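Local structure of M32 carboxypeptidase (Chitinophagaceae bacterium, 7A03) at residues W33-E36 / T37-E41; G68-L71 / H72-H75; Q84-N87 / I88-L92; I266-G269 / G270-L273. The protein probably removes amino acids one at a time from the carboxyl ends of peptides, as a metal-dependent carboxypeptidase of the M32 family. All blocks are in the same frame, centred on the assembly; numbering follows the deposited sequence.

In the fold
The four contacts, all local, join residues on successive turns of a helix or at its end and run from surface to interior. Contact 4, on helix 258-277, is buried, its centre about 11 Å from the centre of the chain, and carries the histidines and glutamate of an HExxH sequence. Contact 1 ends helix 9-37 at the surface, where one carbonyl gathers three backbone N-H groups and a threonine lies against a tryptophan face. Contacts 2 and 3 are partly buried and touch each other: Leu74 of helix 65-74 packs on Ile88 of helix 82-100. Contact 2 relies on leucines, whereas contact 3 adds buried amide and hydroxyl groups; contact 4 alone is built round paired imidazoles.

Contact 1 (W33-E36 / T37-E41); sequences WDQE and TYLPE
Thr37 tucks under the indole of Trp33 where helix 9-37 runs out, and this is the tight part of the contact. Thr37 OG1 lies over the middle of one indole face, 3.6 Å above the ring plane, and donates a hydrogen bond of 2.8 Å to Trp33 O. With chi1 at 52°, OG1 is placed between the backbone N and the carbonyl carbon, and CG2 reaches the five-membered ring as a CH-pi contact, 4.2 Å from its centroid. Asp34 O takes three backbone donors, Thr37 N, Tyr38 N and Leu39 N; the bond from Tyr38 N, 2.9 Å long, lies in the carbonyl plane on a lone pair. An alanine in place of Trp33 would probably leave Thr37 CG2 and the near edge of the Tyr38 ring without their aromatic partner. The outer side is looser: Trp33 CH2 meets the Tyr38 edge at CE2, 3.9 Å away, with the ring planes 60° apart, and Leu39 CD2 runs alongside Gln35 CG at 4.0 Å, while Glu36 is exposed. Asp34 forms a salt bridge with Arg47 of helix 44-62, and Tyr38 OH bonds Asp232 of strand 229-233, so the helix end is tied to both.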
loop_
_atom_site.group_PDB
_atom_site.type_symbol
_atom_site.label_atom_id
_atom_site.label_comp_id
_atom_site.label_asym_id
_atom_site.label_seq_id
_atom_site.Cartn_x
_atom_site.Cartn_y
_atom_site.Cartn_z
ATOM N N TRP A 33 -10.688 11.690 7.325
ATOM C CA TRP A 33 -11.633 11.201 6.334
ATOM C C TRP A 33 -12.536 12.335 5.881
ATOM O O TRP A 33 -12.728 12.556 4.672
ATOM C CB TRP A 33 -12.455 10.058 6.932
ATOM C CG TRP A 33 -13.635 9.675 6.095
ATOM C CD1 TRP A 33 -13.650 8.798 5.052
ATOM C CD2 TRP A 33 -14.981 10.172 6.215
ATOM N NE1 TRP A 33 -14.915 8.707 4.515
ATOM C CE2 TRP A 33 -15.753 9.536 5.222
ATOM C CE3 TRP A 33 -15.613 11.071 7.084
ATOM C CZ2 TRP A 33 -17.124 9.787 5.054
ATOM C CZ3 TRP A 33 -16.967 11.325 6.912
ATOM C CH2 TRP A 33 -17.711 10.683 5.916
ATOM N N ASP A 34 -13.033 13.115 6.853
ATOM C CA ASP A 34 -13.885 14.241 6.508
ATOM C C ASP A 34 -13.104 15.293 5.733
ATOM O O ASP A 34 -13.630 15.900 4.790
ATOM C CB ASP A 34 -14.496 14.812 7.783
ATOM C CG ASP A 34 -15.332 16.033 7.520
ATOM O OD1 ASP A 34 -16.484 15.878 7.041
ATOM O OD2 ASP A 34 -14.811 17.142 7.779
ATOM N N GLN A 35 -11.830 15.483 6.091
ATOM C CA GLN A 35 -10.963 16.398 5.364
ATOM C C GLN A 35 -10.911 16.049 3.886
ATOM O O GLN A 35 -10.850 16.942 3.035
ATOM C CB GLN A 35 -9.568 16.325 5.979
ATOM C CG GLN A 35 -8.505 17.228 5.392
ATOM C CD GLN A 35 -7.255 17.188 6.271
ATOM O OE1 GLN A 35 -6.673 16.125 6.478
ATOM N NE2 GLN A 35 -6.861 18.334 6.812
ATOM N N GLU A 36 -10.930 14.750 3.565
ATOM C CA GLU A 36 -10.889 14.339 2.165
ATOM C C GLU A 36 -12.253 14.298 1.491
ATOM O O GLU A 36 -12.317 14.225 0.253
ATOM C CB GLU A 36 -10.241 12.953 2.026
ATOM C CG GLU A 36 -8.767 12.913 2.480
ATOM C CD GLU A 36 -7.891 13.861 1.684
ATOM O OE1 GLU A 36 -8.022 13.908 0.440
ATOM O OE2 GLU A 36 -7.069 14.565 2.304
ATOM N N THR A 37 -13.347 14.297 2.247
ATOM C CA THR A 37 -14.633 14.032 1.604
ATOM C C THR A 37 -15.598 15.203 1.656
ATOM O O THR A 37 -16.205 15.537 0.631
ATOM C CB THR A 37 -15.292 12.803 2.224
ATOM O OG1 THR A 37 -15.322 12.961 3.648
ATOM C CG2 THR A 37 -14.514 11.546 1.866
ATOM N N TYR A 38 -15.798 15.813 2.827
ATOM C CA TYR A 38 -16.874 16.778 3.005
ATOM C C TYR A 38 -16.437 18.122 3.560
ATOM O O TYR A 38 -17.254 19.053 3.570
ATOM C CB TYR A 38 -17.995 16.194 3.888
ATOM C CG TYR A 38 -18.690 15.048 3.170
ATOM C CD1 TYR A 38 -19.495 15.296 2.071
ATOM C CD2 TYR A 38 -18.491 13.729 3.554
ATOM C CE1 TYR A 38 -20.115 14.267 1.382
ATOM C CE2 TYR A 38 -19.104 12.692 2.882
ATOM C CZ TYR A 38 -19.912 12.968 1.794
ATOM O OH TYR A 38 -20.534 11.945 1.097
ATOM N N LEU A 39 -15.193 18.268 3.981
ATOM C CA LEU A 39 -14.726 19.502 4.598
ATOM C C LEU A 39 -14.905 20.711 3.681
ATOM O O LEU A 39 -14.381 20.712 2.555
ATOM C CB LEU A 39 -13.242 19.318 4.906
ATOM C CG LEU A 39 -12.506 20.560 5.389
ATOM C CD1 LEU A 39 -12.962 20.913 6.777
ATOM C CD2 LEU A 39 -10.994 20.338 5.364
ATOM N N PRO A 40 -15.599 21.766 4.119
ATOM C CA PRO A 40 -15.633 23.002 3.326
ATOM C C PRO A 40 -14.256 23.651 3.279
ATOM O O PRO A 40 -13.484 23.580 4.233
ATOM C CB PRO A 40 -16.636 23.890 4.082
ATOM C CG PRO A 40 -17.447 22.925 4.955
ATOM C CD PRO A 40 -16.471 21.810 5.304
ATOM N N GLU A 41 -13.976 24.326 2.161
ATOM C CA GLU A 41 -12.620 24.786 1.874
ATOM C C GLU A 41 -12.080 25.702 2.972
ATOM O O GLU A 41 -10.931 25.552 3.428
ATOM C CB GLU A 41 -12.614 25.495 0.518
ATOM C CG GLU A 41 -11.327 26.213 0.187
ATOM C CD GLU A 41 -11.495 27.719 0.216
ATOM O OE1 GLU A 41 -10.762 28.386 0.982
ATOM O OE2 GLU A 41 -12.369 28.232 -0.517
#

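Contact 2 (G68-L71 / H72-H75); sequences GSLL and HELH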
loop_
_atom_site.group_PDB
_atom_site.type_symbol
_atom_site.label_atom_id
_atom_site.label_comp_id
_atom_site.label_asym_id
_atom_site.label_seq_id
_atom_site.Cartn_x
_atom_site.Cartn_y
_atom_site.Cartn_z
ATOM N N GLY A 68 5.105 2.635 29.921
ATOM C CA GLY A 68 6.352 1.892 29.831
ATOM C C GLY A 68 6.560 0.969 31.015
ATOM O O GLY A 68 6.968 -0.190 30.854
ATOM N N SER A 69 6.276 1.465 32.222
ATOM C CA SER A 69 6.426 0.627 33.409
ATOM C C SER A 69 5.497 -0.580 33.358
ATOM O O SER A 69 5.908 -1.703 33.683
ATOM C CB SER A 69 6.191 1.448 34.676
ATOM O OG SER A 69 7.108 2.524 34.743
ATOM N N LEU A 70 4.251 -0.369 32.929
ATOM C CA LEU A 70 3.301 -1.467 32.787
ATOM C C LEU A 70 3.787 -2.502 31.773
ATOM O O LEU A 70 3.697 -3.713 32.007
ATOM C CB LEU A 70 1.962 -0.887 32.351
ATOM C CG LEU A 70 0.689 -1.716 32.442
ATOM C CD1 LEU A 70 0.515 -2.293 33.836
ATOM C CD2 LEU A 70 -0.469 -0.804 32.084
ATOM N N LEU A 71 4.267 -2.045 30.616
ATOM C CA LEU A 71 4.738 -2.987 29.604
ATOM C C LEU A 71 5.913 -3.801 30.124
ATOM O O LEU A 71 5.990 -5.017 29.898
ATOM C CB LEU A 71 5.138 -2.235 28.339
ATOM C CG LEU A 71 3.960 -1.661 27.567
ATOM C CD1 LEU A 71 4.450 -0.666 26.526
ATOM C CD2 LEU A 71 3.161 -2.790 26.925
ATOM N N HIS A 72 6.836 -3.148 30.828
ATOM C CA HIS A 72 7.985 -3.866 31.372
ATOM C C HIS A 72 7.575 -4.863 32.451
ATOM O O HIS A 72 8.185 -5.933 32.564
ATOM C CB HIS A 72 9.013 -2.858 31.879
ATOM C CG HIS A 72 9.870 -2.279 30.797
ATOM N ND1 HIS A 72 10.736 -3.045 30.045
ATOM C CD2 HIS A 72 10.000 -1.011 30.343
ATOM C CE1 HIS A 72 11.359 -2.274 29.172
ATOM N NE2 HIS A 72 10.933 -1.035 29.332
ATOM N N GLU A 73 6.543 -4.545 33.233
ATOM C CA GLU A 73 6.034 -5.501 34.213
ATOM C C GLU A 73 5.362 -6.686 33.529
ATOM O O GLU A 73 5.572 -7.840 33.918
ATOM C CB GLU A 73 5.061 -4.799 35.157
ATOM C CG GLU A 73 4.260 -5.726 36.049
ATOM C CD GLU A 73 3.190 -4.983 36.837
ATOM O OE1 GLU A 73 2.876 -3.825 36.475
ATOM O OE2 GLU A 73 2.669 -5.555 37.819
ATOM N N LEU A 74 4.573 -6.424 32.490
ATOM C CA LEU A 74 3.853 -7.488 31.807
ATOM C C LEU A 74 4.770 -8.373 30.978
ATOM O O LEU A 74 4.412 -9.527 30.699
ATOM C CB LEU A 74 2.755 -6.882 30.937
ATOM C CG LEU A 74 1.558 -6.415 31.763
ATOM C CD1 LEU A 74 0.777 -5.312 31.059
ATOM C CD2 LEU A 74 0.681 -7.614 32.035
ATOM N N HIS A 75 5.936 -7.861 30.572
ATOM C CA HIS A 75 6.886 -8.691 29.839
ATOM C C HIS A 75 7.343 -9.888 30.664
ATOM O O HIS A 75 7.742 -10.912 30.095
ATOM C CB HIS A 75 8.090 -7.860 29.398
ATOM C CG HIS A 75 8.695 -8.308 28.102
ATOM N ND1 HIS A 75 7.936 -8.732 27.032
ATOM C CD2 HIS A 75 9.988 -8.395 27.704
ATOM C CE1 HIS A 75 8.733 -9.061 26.032
ATOM N NE2 HIS A 75 9.983 -8.867 26.414
#
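Regular i to i+4 bonds join Gly68-Leu71 to His72-His75 along helix 65-74: His72 N to Gly68 O, Glu73 N to Ser69 O and Leu74 N to Leu70 O, followed by His75 N to Leu71 O, whose N-H...O angle falls to 139° from 158° in the bond before it. The main side-chain pair is Leu70 with Leu74, one turn apart. They run alongside each other in the same direction, Leu74 CD1 resting 3.9 Å from Leu70 CG. Leu70 CG stands opposite the backbone N (chi1 -165°), which carries its branch forward along the helix to Leu74, and the same branch extends CD1 to Glu73 OE1 at 3.9 Å. The extended Glu73 chain thus passes obliquely by a methyl group on the exposed side. On another side of the helix His72 folds back over the preceding turn, its CD2 3.2 Å from Gly68 O. Ser69 OG turns back to bond Pro65 O in the first turn. The buried face carries Leu71 and Leu74: both pack on Tyr14 of helix 9-37, and they also meet helix 82-100, Leu71 through Ser91 and Leu92 and Leu74 through Ile88. The short helix therefore lies against two longer ones.

Contact 3 (Q84-N87 / I88-L92); sequences QQKN and IALSL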
loop_
_atom_site.group_PDB
_atom_site.type_symbol
_atom_site.label_atom_id
_atom_site.label_comp_id
_atom_site.label_asym_id
_atom_site.label_seq_id
_atom_site.Cartn_x
_atom_site.Cartn_y
_atom_site.Cartn_z
ATOM N N GLN A 84 -1.852 -12.435 24.338
ATOM C CA GLN A 84 -1.512 -11.392 25.304
ATOM C C GLN A 84 -0.013 -11.122 25.306
ATOM O O GLN A 84 0.427 -9.963 25.295
ATOM C CB GLN A 84 -1.958 -11.826 26.698
ATOM C CG GLN A 84 -3.475 -11.907 26.860
ATOM C CD GLN A 84 -3.862 -12.479 28.207
ATOM O OE1 GLN A 84 -3.409 -13.557 28.584
ATOM N NE2 GLN A 84 -4.693 -11.750 28.952
ATOM N N GLN A 85 0.786 -12.191 25.339
ATOM C CA GLN A 85 2.236 -12.038 25.354
ATOM C C GLN A 85 2.727 -11.357 24.087
ATOM O O GLN A 85 3.625 -10.506 24.142
ATOM C CB GLN A 85 2.904 -13.401 25.508
ATOM C CG GLN A 85 2.813 -13.984 26.906
ATOM C CD GLN A 85 3.757 -15.164 27.088
ATOM O OE1 GLN A 85 4.786 -15.255 26.417
ATOM N NE2 GLN A 85 3.405 -16.077 27.984
ATOM N N LYS A 86 2.150 -11.714 22.938
ATOM C CA LYS A 86 2.550 -11.067 21.696
ATOM C C LYS A 86 2.187 -9.585 21.710
ATOM O O LYS A 86 2.982 -8.741 21.275
ATOM C CB LYS A 86 1.913 -11.783 20.498
ATOM C CG LYS A 86 2.316 -11.211 19.132
ATOM C CD LYS A 86 3.764 -11.541 18.803
ATOM C CE LYS A 86 3.993 -13.054 18.760
ATOM N NZ LYS A 86 5.371 -13.403 18.334
ATOM N N ASN A 87 0.981 -9.255 22.180
ATOM C CA ASN A 87 0.580 -7.855 22.332
ATOM C C ASN A 87 1.571 -7.077 23.177
ATOM O O ASN A 87 2.021 -5.994 22.785
ATOM C CB ASN A 87 -0.814 -7.780 22.950
ATOM C CG ASN A 87 -1.909 -8.016 21.931
ATOM O OD1 ASN A 87 -1.718 -7.772 20.737
ATOM N ND2 ASN A 87 -3.073 -8.464 22.394
ATOM N N ILE A 88 1.926 -7.623 24.344
ATOM C CA ILE A 88 2.882 -6.949 25.222
ATOM C C ILE A 88 4.224 -6.764 24.515
ATOM O O ILE A 88 4.818 -5.680 24.555
ATOM C CB ILE A 88 3.032 -7.712 26.553
ATOM C CG1 ILE A 88 1.700 -7.749 27.307
ATOM C CG2 ILE A 88 4.115 -7.075 27.423
ATOM C CD1 ILE A 88 1.129 -6.386 27.614
ATOM N N ALA A 89 4.725 -7.818 23.855
ATOM C CA ALA A 89 6.044 -7.735 23.220
ATOM C C ALA A 89 6.059 -6.702 22.095
ATOM O O ALA A 89 6.996 -5.893 21.981
ATOM C CB ALA A 89 6.469 -9.112 22.703
ATOM N N LEU A 90 5.029 -6.719 21.249
ATOM C CA LEU A 90 4.984 -5.790 20.126
ATOM C C LEU A 90 4.781 -4.365 20.612
ATOM O O LEU A 90 5.404 -3.431 20.093
ATOM C CB LEU A 90 3.885 -6.196 19.143
ATOM C CG LEU A 90 4.220 -7.459 18.347
ATOM C CD1 LEU A 90 3.068 -7.839 17.431
ATOM C CD2 LEU A 90 5.497 -7.249 17.558
ATOM N N SER A 91 3.932 -4.187 21.621
ATOM C CA SER A 91 3.689 -2.851 22.143
ATOM C C SER A 91 4.946 -2.303 22.807
ATOM O O SER A 91 5.228 -1.103 22.711
ATOM C CB SER A 91 2.521 -2.884 23.134
ATOM O OG SER A 91 1.270 -2.896 22.462
ATOM N N LEU A 92 5.723 -3.170 23.468
ATOM C CA LEU A 92 6.995 -2.745 24.047
ATOM C C LEU A 92 7.986 -2.333 22.962
ATOM O O LEU A 92 8.710 -1.345 23.124
ATOM C CB LEU A 92 7.573 -3.862 24.923
ATOM C CG LEU A 92 8.837 -3.535 25.716
ATOM C CD1 LEU A 92 8.603 -2.354 26.637
ATOM C CD2 LEU A 92 9.278 -4.740 26.516
#
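Lys86 and Leu90 meet one turn apart on helix 82-100, a regular alpha-helix in this largely helical M32 fold. Its backbone bonds are uniform: Ile88 N to Gln84 O, Ala89 N to Gln85 O, Leu90 N to Lys86 O and Ser91 N to Asn87 O are each 2.9 Å long. Apolar contact between the segments comes from the aliphatic part of Lys86. The first torsion turns CG away from the backbone N, and the chain then bends at chi2 (71°) and again at chi3, bringing CG to 3.9 Å and CD to 4.0 Å from Leu90 CD1. The ammonium end of Lys86 has an aromatic partner farther away in sequence, making a cation-pi contact with Phe469. The amide of buried Asn87 is gripped from both ends: ND2 bonds Gln282 OE1 and Tyr11 OH, and OD1 bonds Cys287 N, which should fix its rotation, while Ser91 OG is hydrogen-bonded to Tyr14 OH. Side chains also pack on the carbonyls one turn back: Ile88 CG1 sits 3.3 Å from Gln84 O, and Leu90 CG lies 3.4 Å from Lys86 O.

Contact 4 (I266-G269 / G270-L273); sequences IHEG and GHAL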
loop_
_atom_site.group_PDB
_atom_site.type_symbol
_atom_site.label_atom_id
_atom_site.label_comp_id
_atom_site.label_asym_id
_atom_site.label_seq_id
_atom_site.Cartn_x
_atom_site.Cartn_y
_atom_site.Cartn_z
ATOM N N ILE A 266 -12.225 -2.024 -6.596
ATOM C CA ILE A 266 -11.831 -3.376 -6.196
ATOM C C ILE A 266 -10.586 -3.335 -5.314
ATOM O O ILE A 266 -10.476 -4.069 -4.317
ATOM C CB ILE A 266 -11.614 -4.267 -7.432
ATOM C CG1 ILE A 266 -12.907 -4.342 -8.270
ATOM C CG2 ILE A 266 -11.138 -5.654 -6.999
ATOM C CD1 ILE A 266 -12.705 -4.944 -9.634
ATOM N N HIS A 267 -9.639 -2.460 -5.659
ATOM C CA HIS A 267 -8.406 -2.307 -4.891
ATOM C C HIS A 267 -8.707 -1.906 -3.440
ATOM O O HIS A 267 -8.248 -2.552 -2.467
ATOM C CB HIS A 267 -7.584 -1.236 -5.606
ATOM C CG HIS A 267 -6.235 -0.989 -5.018
ATOM N ND1 HIS A 267 -5.086 -1.585 -5.498
ATOM C CD2 HIS A 267 -5.848 -0.187 -4.000
ATOM C CE1 HIS A 267 -4.048 -1.147 -4.807
ATOM N NE2 HIS A 267 -4.485 -0.306 -3.884
ATOM N N GLU A 268 -9.531 -0.859 -3.272
ATOM C CA GLU A 268 -9.908 -0.444 -1.924
ATOM C C GLU A 268 -10.736 -1.512 -1.224
ATOM O O GLU A 268 -10.561 -1.742 -0.025
ATOM C CB GLU A 268 -10.652 0.894 -1.939
ATOM C CG GLU A 268 -9.889 2.026 -2.600
ATOM C CD GLU A 268 -8.491 2.231 -2.035
ATOM O OE1 GLU A 268 -8.267 1.985 -0.845
ATOM O OE2 GLU A 268 -7.597 2.633 -2.805
ATOM N N GLY A 269 -11.628 -2.185 -1.954
ATOM C CA GLY A 269 -12.343 -3.299 -1.369
ATOM C C GLY A 269 -11.413 -4.301 -0.720
ATOM O O GLY A 269 -11.707 -4.836 0.355
ATOM N N GLY A 270 -10.277 -4.580 -1.366
ATOM C CA GLY A 270 -9.363 -5.558 -0.783
ATOM C C GLY A 270 -8.805 -5.109 0.558
ATOM O O GLY A 270 -8.771 -5.885 1.541
ATOM N N HIS A 271 -8.398 -3.829 0.625
ATOM C CA HIS A 271 -8.025 -3.246 1.928
ATOM C C HIS A 271 -9.168 -3.359 2.940
ATOM O O HIS A 271 -8.963 -3.706 4.122
ATOM C CB HIS A 271 -7.707 -1.762 1.784
ATOM C CG HIS A 271 -6.389 -1.444 1.143
ATOM N ND1 HIS A 271 -5.196 -2.026 1.522
ATOM C CD2 HIS A 271 -6.083 -0.555 0.170
ATOM C CE1 HIS A 271 -4.210 -1.504 0.807
ATOM N NE2 HIS A 271 -4.724 -0.618 -0.029
ATOM N N ALA A 272 -10.375 -3.019 2.497
ATOM C CA ALA A 272 -11.489 -2.883 3.424
ATOM C C ALA A 272 -11.911 -4.231 3.979
ATOM O O ALA A 272 -12.267 -4.334 5.159
ATOM C CB ALA A 272 -12.660 -2.187 2.751
ATOM N N LEU A 273 -11.847 -5.284 3.161
ATOM C CA LEU A 273 -12.204 -6.610 3.645
ATOM C C LEU A 273 -11.231 -7.053 4.727
ATOM O O LEU A 273 -11.627 -7.688 5.720
ATOM C CB LEU A 273 -12.213 -7.618 2.491
ATOM C CG LEU A 273 -13.301 -7.442 1.437
ATOM C CD1 LEU A 273 -12.959 -8.280 0.202
ATOM C CD2 LEU A 273 -14.688 -7.818 1.997
HETATM O O HOH W 1 -2.930 0.561 -1.730
#
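His267, whose chi1 of -176° sets CG trans to the backbone N, and His271, whose chi1 of -75° sets CG beside it, direct their imidazoles to the same side of helix 258-277. With Glu268 they form the HExxH sequence, the zinc-binding signature of this metallopeptidase clan; no metal is bound here. The side chains run alongside each other, the ring planes 84° apart in an oblique pair, and their NE2 atoms are 3.9 Å apart, bridged by a water. Glu268 bends at chi2 and turns OE1 toward the edge of the His271 ring, 3.5 Å from CD2; OE1 also hydrogen-bonds Thr239. His267 ND1 bonds Glu304 OE1, which should orient the ring, as a second-shell residue would in a metal-loaded enzyme. A phenylalanine in place of His271 would probably leave this water without one of its two nitrogen partners. Gly270 N bonds Ile266 O and more weakly His267 O, and the bond from His271 N to His267 O is also weak, at 3.3 Å; the spacing tightens again at Ala272 N to Glu268 O. The bridging water lies in the plane of both rings, probably near where the metal would bind, 2.8 Å from His267 NE2 and 2.7 Å from His271 NE2.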